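Local coordinates for protein heavy metal cation tricomponent efflux pump ZneA(CzcA-like) (Cupriavidus metallidurans, PDB 4K0J) that probably exports zinc ions across the inner membrane in exchange for protons, as an RND-family heavy-metal efflux pump, at residues 376-389 against 459-471. Numbering follows the deposited sequence.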
ATOM      1  N   LEU C 376     -27.075  -5.530   4.030  1.00 90.75           N
ATOM      2  CA  LEU C 376     -26.488  -4.385   3.349  1.00 82.05           C
ATOM      3  C   LEU C 376     -25.326  -3.796   4.144  1.00 80.36           C
ATOM      4  O   LEU C 376     -24.421  -3.183   3.577  1.00 80.50           O
ATOM      5  CB  LEU C 376     -27.551  -3.323   3.078  1.00 78.90           C
ATOM      6  CG  LEU C 376     -28.723  -3.826   2.236  1.00 79.51           C
ATOM      7  CD1 LEU C 376     -29.626  -2.676   1.832  1.00 85.84           C
ATOM      8  CD2 LEU C 376     -28.220  -4.575   1.013  1.00 71.47           C
ATOM      9  N   MET C 377     -25.356  -3.986   5.459  1.00 74.33           N
ATOM     10  CA  MET C 377     -24.253  -3.558   6.304  1.00 66.94           C
ATOM     11  C   MET C 377     -23.191  -4.638   6.328  1.00 65.73           C
ATOM     12  O   MET C 377     -22.029  -4.374   6.623  1.00 72.78           O
ATOM     13  CB  MET C 377     -24.734  -3.259   7.721  1.00 66.80           C
ATOM     14  CG  MET C 377     -25.678  -2.074   7.809  1.00 72.10           C
ATOM     15  SD  MET C 377     -26.023  -1.619   9.514  1.00 95.32           S
ATOM     16  CE  MET C 377     -26.425  -3.223  10.199  1.00 69.29           C
ATOM     17  N   HIS C 378     -23.598  -5.860   6.010  1.00 61.92           N
ATOM     18  CA  HIS C 378     -22.671  -6.981   5.957  1.00 66.05           C
ATOM     19  C   HIS C 378     -21.783  -6.883   4.723  1.00 67.43           C
ATOM     20  O   HIS C 378     -20.599  -7.219   4.773  1.00 69.00           O
ATOM     21  CB  HIS C 378     -23.433  -8.309   5.953  1.00 74.52           C
ATOM     22  CG  HIS C 378     -22.548  -9.517   5.964  1.00 73.87           C
ATOM     23  ND1 HIS C 378     -21.956 -10.018   4.824  1.00 72.71           N
ATOM     24  CD2 HIS C 378     -22.159 -10.329   6.976  1.00 69.66           C
ATOM     25  CE1 HIS C 378     -21.237 -11.081   5.133  1.00 70.28           C
ATOM     26  NE2 HIS C 378     -21.345 -11.292   6.434  1.00 68.13           N
ATOM     27  N   HIS C 379     -22.357  -6.419   3.617  1.00 68.84           N
ATOM     28  CA  HIS C 379     -21.623  -6.355   2.359  1.00 76.85           C
ATOM     29  C   HIS C 379     -20.938  -5.008   2.125  1.00 88.55           C
ATOM     30  O   HIS C 379     -20.005  -4.916   1.330  1.00 95.54           O
ATOM     31  CB  HIS C 379     -22.526  -6.728   1.183  1.00 80.65           C
ATOM     32  CG  HIS C 379     -22.956  -8.162   1.191  1.00 88.09           C
ATOM     33  ND1 HIS C 379     -22.107  -9.194   0.853  1.00 92.04           N
ATOM     34  CD2 HIS C 379     -24.142  -8.736   1.504  1.00 89.09           C
ATOM     35  CE1 HIS C 379     -22.752 -10.343   0.955  1.00 90.79           C
ATOM     36  NE2 HIS C 379     -23.989 -10.093   1.347  1.00 89.83           N
ATOM     37  N   PHE C 380     -21.399  -3.970   2.817  1.00 94.61           N
ATOM     38  CA  PHE C 380     -20.701  -2.686   2.802  1.00105.67           C
ATOM     39  C   PHE C 380     -19.686  -2.666   3.947  1.00102.12           C
ATOM     40  O   PHE C 380     -18.948  -1.696   4.124  1.00 96.17           O
ATOM     41  CB  PHE C 380     -21.690  -1.520   2.923  1.00117.67           C
ATOM     42  CG  PHE C 380     -21.144  -0.195   2.437  1.00128.93           C
ATOM     43  CD1 PHE C 380     -21.245   0.163   1.102  1.00134.21           C
ATOM     44  CD2 PHE C 380     -20.543   0.696   3.316  1.00128.67           C
ATOM     45  CE1 PHE C 380     -20.749   1.378   0.653  1.00132.95           C
ATOM     46  CE2 PHE C 380     -20.045   1.911   2.872  1.00126.35           C
ATOM     47  CZ  PHE C 380     -20.149   2.252   1.541  1.00128.38           C
ATOM     48  N   LYS C 381     -19.665  -3.756   4.713  1.00100.71           N
ATOM     49  CA  LYS C 381     -18.741  -3.934   5.834  1.00 95.54           C
ATOM     50  C   LYS C 381     -18.976  -2.935   6.970  1.00 88.12           C
ATOM     51  O   LYS C 381     -18.069  -2.636   7.746  1.00 92.17           O
ATOM     52  CB  LYS C 381     -17.286  -3.884   5.356  1.00 98.71           C
ATOM     53  CG  LYS C 381     -16.960  -4.870   4.248  1.00 96.70           C
ATOM     54  CD  LYS C 381     -17.329  -6.285   4.651  1.00 99.11           C
ATOM     55  CE  LYS C 381     -16.767  -7.294   3.670  1.00105.32           C
ATOM     56  NZ  LYS C 381     -15.282  -7.204   3.610  1.00110.32           N
ATOM     57  N   ILE C 382     -20.198  -2.426   7.065  1.00 78.74           N
ATOM     58  CA  ILE C 382     -20.555  -1.478   8.115  1.00 74.60           C
ATOM     59  C   ILE C 382     -20.663  -2.191   9.457  1.00 67.19           C
ATOM     60  O   ILE C 382     -21.278  -3.253   9.552  1.00 65.30           O
ATOM     61  CB  ILE C 382     -21.880  -0.761   7.780  1.00 75.22           C
ATOM     62  CG1 ILE C 382     -21.718   0.039   6.491  1.00 80.76           C
ATOM     63  CG2 ILE C 382     -22.321   0.157   8.918  1.00 68.91           C
ATOM     64  CD1 ILE C 382     -23.018   0.465   5.882  1.00 92.20           C
ATOM     65  N   PRO C 383     -20.050  -1.613  10.501  1.00 63.38           N
ATOM     66  CA  PRO C 383     -20.090  -2.245  11.823  1.00 68.45           C
ATOM     67  C   PRO C 383     -21.467  -2.147  12.463  1.00 69.43           C
ATOM     68  O   PRO C 383     -22.375  -1.528  11.905  1.00 71.97           O
ATOM     69  CB  PRO C 383     -19.086  -1.420  12.629  1.00 63.53           C
ATOM     70  CG  PRO C 383     -19.109  -0.079  11.978  1.00 63.20           C
ATOM     71  CD  PRO C 383     -19.268  -0.365  10.510  1.00 60.92           C
ATOM     72  N   ALA C 384     -21.611  -2.762  13.631  1.00 60.22           N
ATOM     73  CA  ALA C 384     -22.845  -2.681  14.394  1.00 48.92           C
ATOM     74  C   ALA C 384     -22.633  -1.859  15.663  1.00 53.05           C
ATOM     75  O   ALA C 384     -22.562  -2.405  16.764  1.00 55.09           O
ATOM     76  CB  ALA C 384     -23.345  -4.069  14.733  1.00 36.91           C
ATOM     77  N   ASN C 385     -22.511  -0.546  15.495  1.00 50.26           N
ATOM     78  CA  ASN C 385     -22.458   0.374  16.623  1.00 51.25           C
ATOM     79  C   ASN C 385     -23.666   0.223  17.538  1.00 52.54           C
ATOM     80  O   ASN C 385     -24.789   0.551  17.163  1.00 57.17           O
ATOM     81  CB  ASN C 385     -22.384   1.818  16.128  1.00 59.47           C
ATOM     82  CG  ASN C 385     -20.971   2.349  16.077  1.00 70.83           C
ATOM     83  OD1 ASN C 385     -20.005   1.613  16.283  1.00 77.87           O
ATOM     84  ND2 ASN C 385     -20.841   3.640  15.794  1.00 74.09           N
ATOM     85  N   LEU C 386     -23.431  -0.272  18.743  1.00 50.55           N
ATOM     86  CA  LEU C 386     -24.500  -0.432  19.708  1.00 53.73           C
ATOM     87  C   LEU C 386     -24.985   0.924  20.205  1.00 62.83           C
ATOM     88  O   LEU C 386     -26.162   1.090  20.507  1.00 71.46           O
ATOM     89  CB  LEU C 386     -24.017  -1.288  20.874  1.00 58.34           C
ATOM     90  CG  LEU C 386     -23.421  -2.630  20.446  1.00 56.12           C
ATOM     91  CD1 LEU C 386     -22.494  -3.175  21.518  1.00 53.10           C
ATOM     92  CD2 LEU C 386     -24.521  -3.632  20.123  1.00 50.72           C
ATOM     93  N   LEU C 387     -24.073   1.891  20.284  1.00 65.09           N
ATOM     94  CA  LEU C 387     -24.415   3.238  20.741  1.00 64.68           C
ATOM     95  C   LEU C 387     -25.418   3.917  19.819  1.00 75.40           C
ATOM     96  O   LEU C 387     -26.230   4.727  20.267  1.00 84.04           O
ATOM     97  CB  LEU C 387     -23.167   4.113  20.852  1.00 64.35           C
ATOM     98  CG  LEU C 387     -22.226   3.866  22.031  1.00 67.51           C
ATOM     99  CD1 LEU C 387     -21.189   4.979  22.138  1.00 48.91           C
ATOM    100  CD2 LEU C 387     -23.011   3.722  23.328  1.00 78.45           C
ATOM    101  N   SER C 388     -25.359   3.591  18.532  1.00 75.30           N
ATOM    102  CA  SER C 388     -26.232   4.228  17.552  1.00 77.80           C
ATOM    103  C   SER C 388     -27.410   3.340  17.142  1.00 71.93           C
ATOM    104  O   SER C 388     -28.451   3.840  16.720  1.00 79.98           O
ATOM    105  CB  SER C 388     -25.431   4.678  16.325  1.00 85.68           C
ATOM    106  OG  SER C 388     -25.012   3.571  15.546  1.00 92.13           O
ATOM    107  N   LEU C 389     -27.251   2.026  17.269  1.00 57.73           N
ATOM    108  CA  LEU C 389     -28.356   1.109  16.996  1.00 51.17           C
ATOM    109  C   LEU C 389     -29.371   1.129  18.128  1.00 57.53           C
ATOM    110  O   LEU C 389     -30.519   0.723  17.957  1.00 64.38           O
ATOM    111  CB  LEU C 389     -27.856  -0.315  16.772  1.00 43.25           C
ATOM    112  CG  LEU C 389     -27.816  -0.741  15.306  1.00 62.03           C
ATOM    113  CD1 LEU C 389     -26.923   0.192  14.504  1.00 68.03           C
ATOM    114  CD2 LEU C 389     -27.352  -2.181  15.181  1.00 70.10           C
ATOM    115  N   LYS C 459     -17.795   9.239  13.168  1.00 58.11           N
ATOM    116  CA  LYS C 459     -17.540   7.886  13.670  1.00 50.34           C
ATOM    117  C   LYS C 459     -18.608   7.453  14.673  1.00 48.22           C
ATOM    118  O   LYS C 459     -19.012   6.290  14.710  1.00 49.13           O
ATOM    119  CB  LYS C 459     -16.159   7.796  14.320  1.00 54.55           C
ATOM    120  CG  LYS C 459     -15.001   8.064  13.376  1.00 61.33           C
ATOM    121  CD  LYS C 459     -13.790   8.592  14.133  1.00 66.46           C
ATOM    122  CE  LYS C 459     -12.801   9.257  13.190  1.00 71.10           C
ATOM    123  NZ  LYS C 459     -11.792  10.079  13.915  1.00 70.17           N
ATOM    124  N   LEU C 460     -19.072   8.403  15.477  1.00 49.07           N
ATOM    125  CA  LEU C 460     -20.107   8.124  16.458  1.00 54.01           C
ATOM    126  C   LEU C 460     -21.463   7.824  15.801  1.00 69.02           C
ATOM    127  O   LEU C 460     -22.094   6.808  16.099  1.00 75.23           O
ATOM    128  CB  LEU C 460     -20.230   9.295  17.431  1.00 54.22           C
ATOM    129  CG  LEU C 460     -20.809   8.973  18.809  1.00 71.29           C
ATOM    130  CD1 LEU C 460     -19.985   7.893  19.498  1.00 70.88           C
ATOM    131  CD2 LEU C 460     -20.867  10.226  19.669  1.00 79.64           C
ATOM    132  N   PHE C 461     -21.898   8.703  14.898  1.00 67.62           N
ATOM    133  CA  PHE C 461     -23.237   8.619  14.309  1.00 52.01           C
ATOM    134  C   PHE C 461     -23.236   8.322  12.818  1.00 52.31           C
ATOM    135  O   PHE C 461     -23.862   9.043  12.047  1.00 57.08           O
ATOM    136  CB  PHE C 461     -23.995   9.929  14.533  1.00 60.03           C
ATOM    137  CG  PHE C 461     -24.526  10.091  15.921  1.00 72.84           C
ATOM    138  CD1 PHE C 461     -23.730  10.612  16.927  1.00 75.34           C
ATOM    139  CD2 PHE C 461     -25.825   9.722  16.222  1.00 74.34           C
ATOM    140  CE1 PHE C 461     -24.220  10.758  18.208  1.00 77.06           C
ATOM    141  CE2 PHE C 461     -26.321   9.867  17.500  1.00 77.12           C
ATOM    142  CZ  PHE C 461     -25.518  10.384  18.494  1.00 76.73           C
ATOM    143  N   SER C 462     -22.539   7.270  12.406  1.00 64.60           N
ATOM    144  CA  SER C 462     -22.528   6.877  10.995  1.00 74.29           C
ATOM    145  C   SER C 462     -23.231   5.547  10.706  1.00 80.61           C
ATOM    146  O   SER C 462     -24.024   5.472   9.766  1.00 87.88           O
ATOM    147  CB  SER C 462     -21.108   6.870  10.418  1.00 85.02           C
ATOM    148  OG  SER C 462     -21.101   6.357   9.098  1.00 92.64           O
ATOM    149  N   PRO C 463     -22.941   4.490  11.495  1.00 79.28           N
ATOM    150  CA  PRO C 463     -23.661   3.235  11.259  1.00 81.81           C
ATOM    151  C   PRO C 463     -25.164   3.394  11.407  1.00 81.79           C
ATOM    152  O   PRO C 463     -25.914   2.664  10.763  1.00 86.10           O
ATOM    153  CB  PRO C 463     -23.129   2.319  12.361  1.00 90.47           C
ATOM    154  CG  PRO C 463     -21.769   2.832  12.635  1.00 92.93           C
ATOM    155  CD  PRO C 463     -21.881   4.318  12.507  1.00 84.43           C
ATOM    156  N   MET C 464     -25.598   4.334  12.241  1.00 74.15           N
ATOM    157  CA  MET C 464     -27.023   4.606  12.379  1.00 69.06           C
ATOM    158  C   MET C 464     -27.618   5.106  11.070  1.00 70.31           C
ATOM    159  O   MET C 464     -28.704   4.694  10.682  1.00 64.49           O
ATOM    160  CB  MET C 464     -27.289   5.637  13.470  1.00 57.99           C
ATOM    161  CG  MET C 464     -28.755   6.022  13.572  1.00 50.98           C
ATOM    162  SD  MET C 464     -29.004   7.527  14.514  1.00 83.81           S
ATOM    163  CE  MET C 464     -28.174   7.086  16.038  1.00 45.21           C
ATOM    164  N   ALA C 465     -26.903   6.005  10.401  1.00 77.57           N
ATOM    165  CA  ALA C 465     -27.388   6.598   9.161  1.00 82.97           C
ATOM    166  C   ALA C 465     -27.614   5.525   8.107  1.00 82.03           C
ATOM    167  O   ALA C 465     -28.646   5.504   7.432  1.00 88.55           O
ATOM    168  CB  ALA C 465     -26.407   7.635   8.656  1.00 89.75           C
ATOM    169  N   PHE C 466     -26.649   4.624   7.983  1.00 75.54           N
ATOM    170  CA  PHE C 466     -26.746   3.545   7.013  1.00 76.44           C
ATOM    171  C   PHE C 466     -27.819   2.536   7.395  1.00 79.78           C
ATOM    172  O   PHE C 466     -28.663   2.181   6.576  1.00 81.22           O
ATOM    173  CB  PHE C 466     -25.404   2.841   6.862  1.00 78.43           C
ATOM    174  CG  PHE C 466     -24.392   3.633   6.091  1.00 86.63           C
ATOM    175  CD1 PHE C 466     -24.538   3.826   4.727  1.00 92.49           C
ATOM    176  CD2 PHE C 466     -23.287   4.175   6.725  1.00 87.57           C
ATOM    177  CE1 PHE C 466     -23.605   4.551   4.011  1.00 95.87           C
ATOM    178  CE2 PHE C 466     -22.349   4.900   6.014  1.00 91.04           C
ATOM    179  CZ  PHE C 466     -22.509   5.087   4.655  1.00 95.34           C
ATOM    180  N   ALA C 467     -27.777   2.076   8.641  1.00 78.80           N
ATOM    181  CA  ALA C 467     -28.741   1.103   9.135  1.00 77.96           C
ATOM    182  C   ALA C 467     -30.156   1.606   8.904  1.00 74.70           C
ATOM    183  O   ALA C 467     -31.006   0.887   8.385  1.00 81.01           O
ATOM    184  CB  ALA C 467     -28.510   0.836  10.609  1.00 80.05           C
ATOM    185  N   VAL C 468     -30.388   2.858   9.276  1.00 67.58           N
ATOM    186  CA  VAL C 468     -31.686   3.488   9.093  1.00 72.11           C
ATOM    187  C   VAL C 468     -32.038   3.608   7.616  1.00 77.65           C
ATOM    188  O   VAL C 468     -33.172   3.354   7.237  1.00 85.17           O
ATOM    189  CB  VAL C 468     -31.748   4.875   9.767  1.00 71.53           C
ATOM    190  CG1 VAL C 468     -32.945   5.666   9.270  1.00 65.06           C
ATOM    191  CG2 VAL C 468     -31.800   4.724  11.277  1.00 77.07           C
ATOM    192  N   GLY C 469     -31.068   3.980   6.784  1.00 67.08           N
ATOM    193  CA  GLY C 469     -31.313   4.080   5.354  1.00 55.00           C
ATOM    194  C   GLY C 469     -31.793   2.765   4.760  1.00 55.47           C
ATOM    195  O   GLY C 469     -32.892   2.675   4.200  1.00 51.56           O
ATOM    196  N   PHE C 470     -30.958   1.741   4.902  1.00 62.51           N
ATOM    197  CA  PHE C 470     -31.244   0.406   4.391  1.00 66.38           C
ATOM    198  C   PHE C 470     -32.567  -0.123   4.928  1.00 66.78           C
ATOM    199  O   PHE C 470     -33.407  -0.593   4.163  1.00 66.61           O
ATOM    200  CB  PHE C 470     -30.118  -0.560   4.765  1.00 60.38           C
ATOM    201  CG  PHE C 470     -28.753  -0.082   4.372  1.00 55.21           C
ATOM    202  CD1 PHE C 470     -28.569   0.656   3.216  1.00 55.50           C
ATOM    203  CD2 PHE C 470     -27.654  -0.367   5.166  1.00 61.70           C
ATOM    204  CE1 PHE C 470     -27.313   1.099   2.859  1.00 66.86           C
ATOM    205  CE2 PHE C 470     -26.394   0.073   4.816  1.00 60.39           C
ATOM    206  CZ  PHE C 470     -26.221   0.807   3.662  1.00 66.60           C
ATOM    207  N   ALA C 471     -32.747  -0.039   6.243  1.00 61.54           N
ATOM    208  CA  ALA C 471     -33.966  -0.528   6.875  1.00 64.26           C
ATOM    209  C   ALA C 471     -35.188   0.248   6.405  1.00 84.10           C
ATOM    210  O   ALA C 471     -36.295  -0.281   6.394  1.00 93.50           O
ATOM    211  CB  ALA C 471     -33.850  -0.458   8.380  1.00 46.56           C
TER
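Leu-376 lies over one face of the Phe-470 ring, its CB 3.8 Å from the ring centroid and 20° off the normal, a CH-pi contact. Met-377 CG and Ile-382 CD1 meet the same ring at its edge, near the ring plane, so that 376-389 wraps the phenyl group from a face and along its rim. With a bend at chi3 (-49°), Met-377 lays its sulfur against Ala-467, one turn before Phe-470 on the same helix, SD 3.7 Å from Ala-467 CB. Ile-382 CD1 also reaches Phe-466, 3.5 Å from its CG, and the two side chains run nearly perpendicular. The rings of Phe-380 and Phe-466 meet obliquely, planes at 32°.

Farther along, Pro-463, at the start of helix 463-479, packs against Asn-385, whose ND2 lies 3.4 Å from Pro-463 CG. That amide nitrogen gives two weak hydrogen bonds, to the backbone O atoms of Lys-459 and Leu-460, a loose link to the chain just ahead of Pro-463. Met-464 lies against Ser-388, the two CB atoms 3.5 Å apart.

The contact joins the C-terminal part of helix 365-379, the connection after it and helix 386-389 to the first two turns of helix 463-479 and the residues before it; membrane spans are predicted at 360-380 and 386-409. Strand 384-385 pairs in parallel with strand 36-37, Lys-459 forms a salt bridge with Asp-44, and Leu-386 packs on helix 323-353.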